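Local coordinates for protein Non-structural maintenance of chromosomes element 1 homolog (Xenopus laevis, PDB 7DG2) that probably acts as a RING-type E3 ubiquitin ligase together with a MAGE partner, as a zinc-binding component of the SMC5-SMC6 complex, at residues S24-L29 with D44-F49; G51-H56 with M62-G67. All coordinates share one frame; numbering follows the deposited sequence.

Contact 1 of 2, residues S24-L29 with D44-F49; sequences SAVRAL and DKLDDF
Val26 and Arg27 meet Leu46 from a helix at whose start Glu22 OE2 takes a hydrogen bond from Ser24 OG and a weak one from Ala25 N. Between the two segments themselves the meeting is wholly apolar and small, burying 96 Å² in all. Leu46 does the reaching: CG, anti to the backbone N (chi1 172°), carries the branch toward helix 23-36, and the fork at CG parts the two methyls between different neighbours. CD2 rests on the aliphatic part of Arg27, 3.9 Å from Arg27 CG, and these side chains cross at about a right angle. The other methyl, Leu46 CD1, approaches Val26 CG1 at 4.3 Å, a looser touch. Arg27 offers a methylene here rather than its charge, because the chain bends at chi3 (-62°) and folds the guanidinium back along its own helix, where Ser24 CA lies 3.3 Å above one face of that group, offset toward the rim. Helices 23-36 and 46-57 follow one another in an order consistent with the helix-turn-helix pair of a winged-helix domain, and the contact lies near the start of each. Lys45 is the N-cap of the second helix, and its carbonyl O accepts Phe49 N at 3.0 Å. One turn on from Lys45, Phe49 packs among rings of helix 6-18, stacked on His8 and edge-to-face with Phe11, and meets His30 of helix 23-36 with the planes at about 45°. Val26 and Leu46 both also touch Tyr77, on strand 75-81.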
loop_
_atom_site.group_PDB
_atom_site.type_symbol
_atom_site.label_atom_id
_atom_site.label_comp_id
_atom_site.label_asym_id
_atom_site.label_seq_id
_atom_site.Cartn_x
_atom_site.Cartn_y
_atom_site.Cartn_z
ATOM N N SER A 24 8.072 -14.159 -12.890
ATOM C CA SER A 24 9.437 -14.522 -12.509
ATOM C C SER A 24 9.820 -13.902 -11.165
ATOM O O SER A 24 10.510 -14.532 -10.355
ATOM C CB SER A 24 10.431 -14.132 -13.607
ATOM O OG SER A 24 10.807 -12.776 -13.530
ATOM N N ALA A 25 9.345 -12.686 -10.885
ATOM C CA ALA A 25 9.579 -12.114 -9.559
ATOM C C ALA A 25 8.826 -12.871 -8.468
ATOM O O ALA A 25 9.312 -12.966 -7.329
ATOM C CB ALA A 25 9.185 -10.637 -9.538
ATOM N N VAL A 26 7.642 -13.408 -8.782
ATOM C CA VAL A 26 6.873 -14.184 -7.808
ATOM C C VAL A 26 7.570 -15.500 -7.483
ATOM O O VAL A 26 7.600 -15.932 -6.323
ATOM C CB VAL A 26 5.442 -14.413 -8.328
ATOM C CG1 VAL A 26 4.725 -15.483 -7.502
ATOM C CG2 VAL A 26 4.671 -13.087 -8.324
ATOM N N ARG A 27 8.132 -16.169 -8.496
ATOM C CA ARG A 27 8.874 -17.396 -8.218
ATOM C C ARG A 27 10.074 -17.114 -7.315
ATOM O O ARG A 27 10.348 -17.877 -6.380
ATOM C CB ARG A 27 9.304 -18.056 -9.534
ATOM C CG ARG A 27 8.137 -18.686 -10.302
ATOM C CD ARG A 27 8.604 -19.500 -11.512
ATOM N NE ARG A 27 9.310 -18.680 -12.497
ATOM C CZ ARG A 27 8.725 -17.978 -13.470
ATOM N NH1 ARG A 27 9.467 -17.278 -14.316
ATOM N NH2 ARG A 27 7.403 -17.968 -13.600
ATOM N N ALA A 28 10.779 -16.003 -7.558
ATOM C CA ALA A 28 11.913 -15.646 -6.709
ATOM C C ALA A 28 11.453 -15.280 -5.305
ATOM O O ALA A 28 12.119 -15.619 -4.319
ATOM C CB ALA A 28 12.702 -14.496 -7.328
ATOM N N LEU A 29 10.311 -14.596 -5.199
ATOM C CA LEU A 29 9.759 -14.258 -3.890
ATOM C C LEU A 29 9.383 -15.513 -3.107
ATOM O O LEU A 29 9.675 -15.619 -1.911
ATOM C CB LEU A 29 8.543 -13.336 -4.065
ATOM C CG LEU A 29 7.743 -13.012 -2.810
ATOM C CD1 LEU A 29 8.622 -12.212 -1.861
ATOM C CD2 LEU A 29 6.440 -12.239 -3.161
ATOM N N ASP A 44 8.569 -26.974 -7.378
ATOM C CA ASP A 44 7.434 -27.536 -8.096
ATOM C C ASP A 44 6.106 -27.303 -7.390
ATOM O O ASP A 44 5.083 -27.841 -7.825
ATOM C CB ASP A 44 7.635 -29.044 -8.313
ATOM C CG ASP A 44 7.804 -29.815 -7.004
ATOM O OD1 ASP A 44 8.304 -29.247 -6.012
ATOM O OD2 ASP A 44 7.451 -31.017 -6.953
ATOM N N LYS A 45 6.089 -26.523 -6.309
ATOM C CA LYS A 45 4.896 -26.425 -5.483
ATOM C C LYS A 45 4.395 -24.987 -5.337
ATOM O O LYS A 45 3.741 -24.669 -4.346
ATOM C CB LYS A 45 5.152 -27.035 -4.105
ATOM C CG LYS A 45 5.503 -28.530 -4.136
ATOM C CD LYS A 45 4.434 -29.350 -4.853
ATOM C CE LYS A 45 4.702 -30.856 -4.699
ATOM N NZ LYS A 45 3.757 -31.693 -5.508
ATOM N N LEU A 46 4.671 -24.114 -6.312
ATOM C CA LEU A 46 4.175 -22.741 -6.205
ATOM C C LEU A 46 2.650 -22.696 -6.230
ATOM O O LEU A 46 2.037 -21.899 -5.503
ATOM C CB LEU A 46 4.753 -21.865 -7.316
ATOM C CG LEU A 46 4.173 -20.442 -7.437
ATOM C CD1 LEU A 46 4.451 -19.588 -6.209
ATOM C CD2 LEU A 46 4.714 -19.749 -8.660
ATOM N N ASP A 47 2.014 -23.529 -7.069
ATOM C CA ASP A 47 0.549 -23.523 -7.132
ATOM C C ASP A 47 -0.062 -23.918 -5.799
ATOM O O ASP A 47 -1.040 -23.303 -5.342
ATOM C CB ASP A 47 0.044 -24.472 -8.225
ATOM C CG ASP A 47 0.302 -23.954 -9.628
ATOM O OD1 ASP A 47 0.874 -22.849 -9.785
ATOM O OD2 ASP A 47 -0.080 -24.668 -10.582
ATOM N N ASP A 48 0.483 -24.958 -5.169
ATOM C CA ASP A 48 0.016 -25.347 -3.845
ATOM C C ASP A 48 0.236 -24.223 -2.843
ATOM O O ASP A 48 -0.604 -23.986 -1.970
ATOM C CB ASP A 48 0.745 -26.608 -3.382
ATOM C CG ASP A 48 0.274 -27.863 -4.104
ATOM O OD1 ASP A 48 -0.662 -27.776 -4.926
ATOM O OD2 ASP A 48 0.848 -28.944 -3.840
ATOM N N PHE A 49 1.376 -23.535 -2.953
ATOM C CA PHE A 49 1.712 -22.450 -2.031
ATOM C C PHE A 49 0.695 -21.319 -2.143
ATOM O O PHE A 49 0.129 -20.876 -1.136
ATOM C CB PHE A 49 3.128 -21.956 -2.350
ATOM C CG PHE A 49 3.643 -20.877 -1.427
ATOM C CD1 PHE A 49 4.283 -21.205 -0.241
ATOM C CD2 PHE A 49 3.544 -19.541 -1.783
ATOM C CE1 PHE A 49 4.784 -20.214 0.591
ATOM C CE2 PHE A 49 4.040 -18.549 -0.948
ATOM C CZ PHE A 49 4.657 -18.893 0.238
#

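Contact 2 of 2, residues G51-H56 with M62-G67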
loop_
_atom_site.group_PDB
_atom_site.type_symbol
_atom_site.label_atom_id
_atom_site.label_comp_id
_atom_site.label_asym_id
_atom_site.label_seq_id
_atom_site.Cartn_x
_atom_site.Cartn_y
_atom_site.Cartn_z
ATOM N N GLY A 51 -2.194 -21.655 -3.449
ATOM C CA GLY A 51 -3.475 -22.248 -3.086
ATOM C C GLY A 51 -3.743 -22.254 -1.592
ATOM O O GLY A 51 -4.889 -22.089 -1.157
ATOM N N VAL A 52 -2.702 -22.457 -0.783
ATOM C CA VAL A 52 -2.873 -22.369 0.662
ATOM C C VAL A 52 -3.384 -20.990 1.035
ATOM O O VAL A 52 -4.365 -20.846 1.772
ATOM C CB VAL A 52 -1.556 -22.687 1.389
ATOM C CG1 VAL A 52 -1.675 -22.325 2.860
ATOM C CG2 VAL A 52 -1.201 -24.164 1.219
ATOM N N LEU A 53 -2.720 -19.956 0.521
ATOM C CA LEU A 53 -3.140 -18.587 0.811
ATOM C C LEU A 53 -4.576 -18.352 0.359
ATOM O O LEU A 53 -5.401 -17.822 1.113
ATOM C CB LEU A 53 -2.177 -17.609 0.140
ATOM C CG LEU A 53 -0.860 -17.426 0.900
ATOM C CD1 LEU A 53 0.210 -16.792 0.028
ATOM C CD2 LEU A 53 -1.100 -16.587 2.161
ATOM N N ASN A 54 -4.910 -18.777 -0.856
ATOM C CA ASN A 54 -6.238 -18.465 -1.381
ATOM C C ASN A 54 -7.342 -19.157 -0.602
ATOM O O ASN A 54 -8.452 -18.624 -0.511
ATOM C CB ASN A 54 -6.326 -18.827 -2.860
ATOM C CG ASN A 54 -5.715 -17.759 -3.744
ATOM O OD1 ASN A 54 -5.517 -16.623 -3.301
ATOM N ND2 ASN A 54 -5.415 -18.106 -4.988
ATOM N N ARG A 55 -7.075 -20.340 -0.050
ATOM C CA ARG A 55 -8.081 -20.998 0.770
ATOM C C ARG A 55 -8.401 -20.167 2.002
ATOM O O ARG A 55 -9.571 -19.998 2.364
ATOM C CB ARG A 55 -7.590 -22.391 1.170
ATOM C CG ARG A 55 -8.487 -23.116 2.171
ATOM C CD ARG A 55 -8.289 -24.641 2.131
ATOM N NE ARG A 55 -6.909 -25.016 1.830
ATOM C CZ ARG A 55 -6.479 -25.399 0.628
ATOM N NH1 ARG A 55 -5.200 -25.710 0.442
ATOM N NH2 ARG A 55 -7.330 -25.464 -0.391
ATOM N N HIS A 56 -7.371 -19.620 2.647
ATOM C CA HIS A 56 -7.583 -18.792 3.831
ATOM C C HIS A 56 -8.086 -17.391 3.477
ATOM O O HIS A 56 -8.765 -16.760 4.299
ATOM C CB HIS A 56 -6.284 -18.699 4.641
ATOM C CG HIS A 56 -5.886 -19.988 5.300
ATOM N ND1 HIS A 56 -6.098 -20.235 6.642
ATOM C CD2 HIS A 56 -5.277 -21.095 4.807
ATOM C CE1 HIS A 56 -5.638 -21.439 6.945
ATOM N NE2 HIS A 56 -5.135 -21.981 5.850
ATOM N N MET A 62 -10.893 -11.872 -0.659
ATOM C CA MET A 62 -9.606 -11.534 -1.238
ATOM C C MET A 62 -9.082 -12.774 -1.957
ATOM O O MET A 62 -9.370 -13.902 -1.552
ATOM C CB MET A 62 -8.608 -11.091 -0.143
ATOM C CG MET A 62 -9.112 -9.912 0.696
ATOM S SD MET A 62 -8.078 -9.680 2.163
ATOM C CE MET A 62 -6.508 -9.465 1.378
ATOM N N THR A 63 -8.339 -12.569 -3.044
ATOM C CA THR A 63 -7.711 -13.722 -3.679
ATOM C C THR A 63 -6.458 -13.278 -4.415
ATOM O O THR A 63 -6.309 -12.108 -4.783
ATOM C CB THR A 63 -8.689 -14.446 -4.628
ATOM O OG1 THR A 63 -8.198 -15.769 -4.895
ATOM C CG2 THR A 63 -8.838 -13.707 -5.937
ATOM N N ILE A 64 -5.536 -14.215 -4.593
ATOM C CA ILE A 64 -4.351 -13.990 -5.411
ATOM C C ILE A 64 -4.664 -14.568 -6.783
ATOM O O ILE A 64 -4.708 -15.793 -6.954
ATOM C CB ILE A 64 -3.101 -14.633 -4.798
ATOM C CG1 ILE A 64 -2.802 -14.017 -3.431
ATOM C CG2 ILE A 64 -1.912 -14.455 -5.750
ATOM C CD1 ILE A 64 -1.764 -14.810 -2.596
ATOM N N GLU A 65 -4.928 -13.685 -7.747
ATOM C CA GLU A 65 -5.293 -14.062 -9.104
ATOM C C GLU A 65 -4.066 -14.088 -10.002
ATOM O O GLU A 65 -3.066 -13.427 -9.731
ATOM C CB GLU A 65 -6.320 -13.077 -9.671
ATOM C CG GLU A 65 -7.754 -13.491 -9.463
ATOM C CD GLU A 65 -8.194 -14.567 -10.448
ATOM O OE1 GLU A 65 -7.322 -15.238 -11.042
ATOM O OE2 GLU A 65 -9.413 -14.734 -10.642
ATOM N N LYS A 66 -4.154 -14.862 -11.088
ATOM C CA LYS A 66 -3.150 -14.864 -12.146
ATOM C C LYS A 66 -3.756 -14.324 -13.435
ATOM O O LYS A 66 -4.920 -14.599 -13.746
ATOM C CB LYS A 66 -2.613 -16.272 -12.430
ATOM C CG LYS A 66 -1.935 -16.950 -11.282
ATOM C CD LYS A 66 -1.347 -18.287 -11.748
ATOM C CE LYS A 66 -0.447 -18.102 -12.964
ATOM N NZ LYS A 66 0.069 -19.397 -13.504
ATOM N N GLY A 67 -2.963 -13.563 -14.181
ATOM C CA GLY A 67 -3.400 -13.042 -15.461
ATOM C C GLY A 67 -2.214 -12.832 -16.379
ATOM O O GLY A 67 -1.064 -13.041 -15.992
HETATM O O HOH W 1 -9.200 -16.590 -2.261
#
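Helix 51-56 runs roughly antiparallel to strand 62-67, their axes inclined at 148° and approaching to 7.5 Å. Asn54 bridges the gap by presenting its carboxamide to the backbone of Ile64, with OD1 accepting from Ile64 N at 2.7 Å and ND2 donating to Ile64 O at 3.1 Å. The first bond is nearly straight, 168° at the hydrogen, although the donor sits tilted from the carbonyl plane of the amide; in the second, Ile64 O lies close to the amide plane of Asn54. With both ends held, the amide is fixed against a flip. Its CG lies anti to the carbonyl carbon (chi1 -81°), which swings the group across toward the strand. Beside it a water joins the backbones, donating to Asn54 O and to Met62 O, each at 2.8 Å, while accepting from Thr63 OG1 at 2.9 Å. Apolar packing continues next door: Leu53 CD1 touches Ile64 CD1 at 3.8 Å, and Ile64 leans further on Val50, Leu57 and Leu15. Met62 packs against Leu21 of the MAGE domain-containing protein and Phe68 of the Nse4 chain, placing this end of the strand at the subunit interfaces. Thr63, Glu65 and Gly67 pair through their backbones with strand 75-81, whereas Ile64 turns its backbone N and O to Asn54, a side-chain partner for the strand outermost within this chain. The order helix 6-18, strand 20-22, helices 23-36 and 46-57, then hairpin 62-68/75-81 is consistent with a winged helix, whose wing the hairpin would be.

How the contacts relate
Contact 1 and contact 2 follow one another along helix 46-57: 44-49 covers its N-cap and first turn, 51-56 its later turns, and the contact centres lie about 12 Å apart. Contact 1 joins the start of that helix to the preceding helix by apolar packing; contact 2 joins its later turns to the following strand chiefly by polar bonds. Apart from this run along the helix, the two contacts share no touching residues. Tyr77 of strand 75-81 meets side chains of both segment pairs, Leu46 in one and Lys66 in the other. Both contacts belong to the probable N-terminal winged-helix domain, and neither supplies a ligand to the two zinc ions, which are held by cysteines and a histidine of the RING-like domain.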